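Local coordinates for protein erythrocyte binding antigen 140 (Plasmodium falciparum, PDB 4GF2) that probably binds a receptor on the surface of host erythrocytes through its Duffy-binding-like domains, helping the malaria parasite to invade, at residues Q377-K382 against S393-S398. The protein carries 3 engineered substitutions. Sequence-based numbering, arbitrary orientation.
Sequences QLLKYK and SIIQNS
Leu379 reaches from helix 361-382 and packs against the face of helix 388-407 that carries Ile394, Ile395 and Ser398. Its two methyls divide the work. Leu379 CD1 touches three residues: it lies 3.6 Å from Ser398 OG, and also rests on the end methyl of Ile395 and on the backbone oxygen of Ile394. Leu379 CD2 meets the branch methyl Ile394 CG2 at 4.0 Å. With CG anti to the carbonyl carbon (chi1 -73°) and an extended second torsion, the leucine brings its forked end to that face. Ile395 answers with the end of its chain: both torsions are near -60° (chi2 -64°), turning Ile395 CD1 towards helix 361-382, where it lies 3.9 Å from Leu379 CD1. The same Ile395 CD1 is 4.0 Å from Leu379 CB.

The two helices form an antiparallel helical hairpin within the second Duffy-binding-like domain, a mainly helical, disulfide-braced adhesion fold. Their local axes run at 147° and approach to 10.2 Å, a spacing bridged chiefly by this one leucine. Helix 435-457 adds to the apolar surroundings, with Trp454 and Met457 lying against Ile395. Although CD1 of Leu379 touches it, the buried hydroxyl of Ser398 has polar partners in Glu375, one turn earlier on the leucine's own helix, and Arg344; the Glu375 bond thus ties the hairpin together just beyond the apolar contact. Pointing away from the contact, Gln396 bonds through NE2 to Lys468 O; the end of Lys380 also leads away, its NZ bonding to Val460 O and Ser304 OG.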
loop_
_atom_site.group_PDB
_atom_site.type_symbol
_atom_site.label_atom_id
_atom_site.label_comp_id
_atom_site.label_asym_id
_atom_site.label_seq_id
_atom_site.Cartn_x
_atom_site.Cartn_y
_atom_site.Cartn_z
ATOM N N GLN A 377 -21.783 -3.208 3.862
ATOM C CA GLN A 377 -22.828 -3.021 2.865
ATOM C C GLN A 377 -23.798 -4.197 2.871
ATOM O O GLN A 377 -25.011 -4.007 2.882
ATOM C CB GLN A 377 -22.223 -2.865 1.472
ATOM C CG GLN A 377 -21.585 -1.517 1.203
ATOM C CD GLN A 377 -20.986 -1.446 -0.188
ATOM O OE1 GLN A 377 -20.419 -2.422 -0.677
ATOM N NE2 GLN A 377 -21.123 -0.294 -0.840
ATOM N N LEU A 378 -23.256 -5.411 2.858
ATOM C CA LEU A 378 -24.078 -6.615 2.842
ATOM C C LEU A 378 -24.975 -6.694 4.065
ATOM O O LEU A 378 -26.149 -7.051 3.961
ATOM C CB LEU A 378 -23.202 -7.856 2.772
ATOM C CG LEU A 378 -22.445 -8.007 1.463
ATOM C CD1 LEU A 378 -21.480 -9.167 1.552
ATOM C CD2 LEU A 378 -23.420 -8.204 0.330
ATOM N N LEU A 379 -24.414 -6.367 5.224
ATOM C CA LEU A 379 -25.187 -6.324 6.457
ATOM C C LEU A 379 -26.269 -5.260 6.357
ATOM O O LEU A 379 -27.432 -5.514 6.667
ATOM C CB LEU A 379 -24.279 -6.037 7.653
ATOM C CG LEU A 379 -23.369 -7.187 8.092
ATOM C CD1 LEU A 379 -22.413 -6.713 9.169
ATOM C CD2 LEU A 379 -24.185 -8.372 8.586
ATOM N N LYS A 380 -25.883 -4.067 5.920
ATOM C CA LYS A 380 -26.832 -2.974 5.769
ATOM C C LYS A 380 -27.975 -3.388 4.855
ATOM O O LYS A 380 -29.133 -3.062 5.109
ATOM C CB LYS A 380 -26.140 -1.732 5.208
ATOM C CG LYS A 380 -27.082 -0.571 4.911
ATOM C CD LYS A 380 -27.871 -0.155 6.143
ATOM C CE LYS A 380 -28.760 1.049 5.862
ATOM N NZ LYS A 380 -27.969 2.280 5.587
ATOM N N TYR A 381 -27.644 -4.116 3.792
ATOM C CA TYR A 381 -28.645 -4.543 2.827
ATOM C C TYR A 381 -29.587 -5.580 3.430
ATOM O O TYR A 381 -30.788 -5.575 3.158
ATOM C CB TYR A 381 -27.975 -5.113 1.577
ATOM C CG TYR A 381 -28.960 -5.556 0.521
ATOM C CD1 TYR A 381 -29.568 -4.634 -0.320
ATOM C CD2 TYR A 381 -29.289 -6.896 0.370
ATOM C CE1 TYR A 381 -30.472 -5.034 -1.286
ATOM C CE2 TYR A 381 -30.191 -7.306 -0.591
ATOM C CZ TYR A 381 -30.781 -6.372 -1.416
ATOM O OH TYR A 381 -31.680 -6.777 -2.375
ATOM N N LYS A 382 -29.039 -6.466 4.255
ATOM C CA LYS A 382 -29.825 -7.540 4.851
ATOM C C LYS A 382 -30.770 -7.002 5.914
ATOM O O LYS A 382 -31.914 -7.440 6.017
ATOM C CB LYS A 382 -28.904 -8.599 5.462
ATOM C CG LYS A 382 -29.640 -9.764 6.114
ATOM C CD LYS A 382 -30.500 -10.511 5.102
ATOM C CE LYS A 382 -31.310 -11.618 5.753
ATOM N NZ LYS A 382 -30.448 -12.667 6.363
ATOM N N SER A 393 -25.272 -2.139 16.344
ATOM C CA SER A 393 -24.687 -3.265 17.062
ATOM C C SER A 393 -24.311 -4.416 16.124
ATOM O O SER A 393 -23.321 -5.105 16.354
ATOM C CB SER A 393 -25.625 -3.750 18.173
ATOM O OG SER A 393 -26.912 -4.066 17.675
ATOM N N ILE A 394 -25.088 -4.611 15.064
ATOM C CA ILE A 394 -24.803 -5.668 14.097
ATOM C C ILE A 394 -23.502 -5.400 13.342
ATOM O O ILE A 394 -22.753 -6.328 13.033
ATOM C CB ILE A 394 -25.945 -5.822 13.077
ATOM C CG1 ILE A 394 -27.186 -6.395 13.760
ATOM C CG2 ILE A 394 -25.517 -6.733 11.941
ATOM C CD1 ILE A 394 -28.396 -6.487 12.856
ATOM N N ILE A 395 -23.244 -4.133 13.032
ATOM C CA ILE A 395 -22.018 -3.752 12.338
ATOM C C ILE A 395 -20.827 -3.970 13.259
ATOM O O ILE A 395 -19.766 -4.420 12.824
ATOM C CB ILE A 395 -22.055 -2.275 11.889
ATOM C CG1 ILE A 395 -23.071 -2.078 10.761
ATOM C CG2 ILE A 395 -20.678 -1.809 11.433
ATOM C CD1 ILE A 395 -22.735 -2.818 9.485
ATOM N N GLN A 396 -21.010 -3.656 14.537
ATOM C CA GLN A 396 -19.943 -3.811 15.517
ATOM C C GLN A 396 -19.613 -5.280 15.749
ATOM O O GLN A 396 -18.462 -5.621 16.013
ATOM C CB GLN A 396 -20.316 -3.140 16.839
ATOM C CG GLN A 396 -20.188 -1.631 16.817
ATOM C CD GLN A 396 -20.304 -1.012 18.199
ATOM O OE1 GLN A 396 -20.351 -1.717 19.208
ATOM N NE2 GLN A 396 -20.348 0.313 18.251
ATOM N N ASN A 397 -20.621 -6.145 15.655
ATOM C CA ASN A 397 -20.399 -7.584 15.790
ATOM C C ASN A 397 -19.361 -8.087 14.784
ATOM O O ASN A 397 -18.386 -8.742 15.159
ATOM C CB ASN A 397 -21.708 -8.365 15.624
ATOM C CG ASN A 397 -22.625 -8.247 16.835
ATOM O OD1 ASN A 397 -22.180 -7.945 17.944
ATOM N ND2 ASN A 397 -23.913 -8.503 16.624
ATOM N N SER A 398 -19.562 -7.774 13.509
ATOM C CA SER A 398 -18.638 -8.225 12.471
ATOM C C SER A 398 -17.308 -7.480 12.549
ATOM O O SER A 398 -16.248 -8.049 12.295
ATOM C CB SER A 398 -19.264 -8.069 11.086
ATOM O OG SER A 398 -20.274 -9.044 10.891
#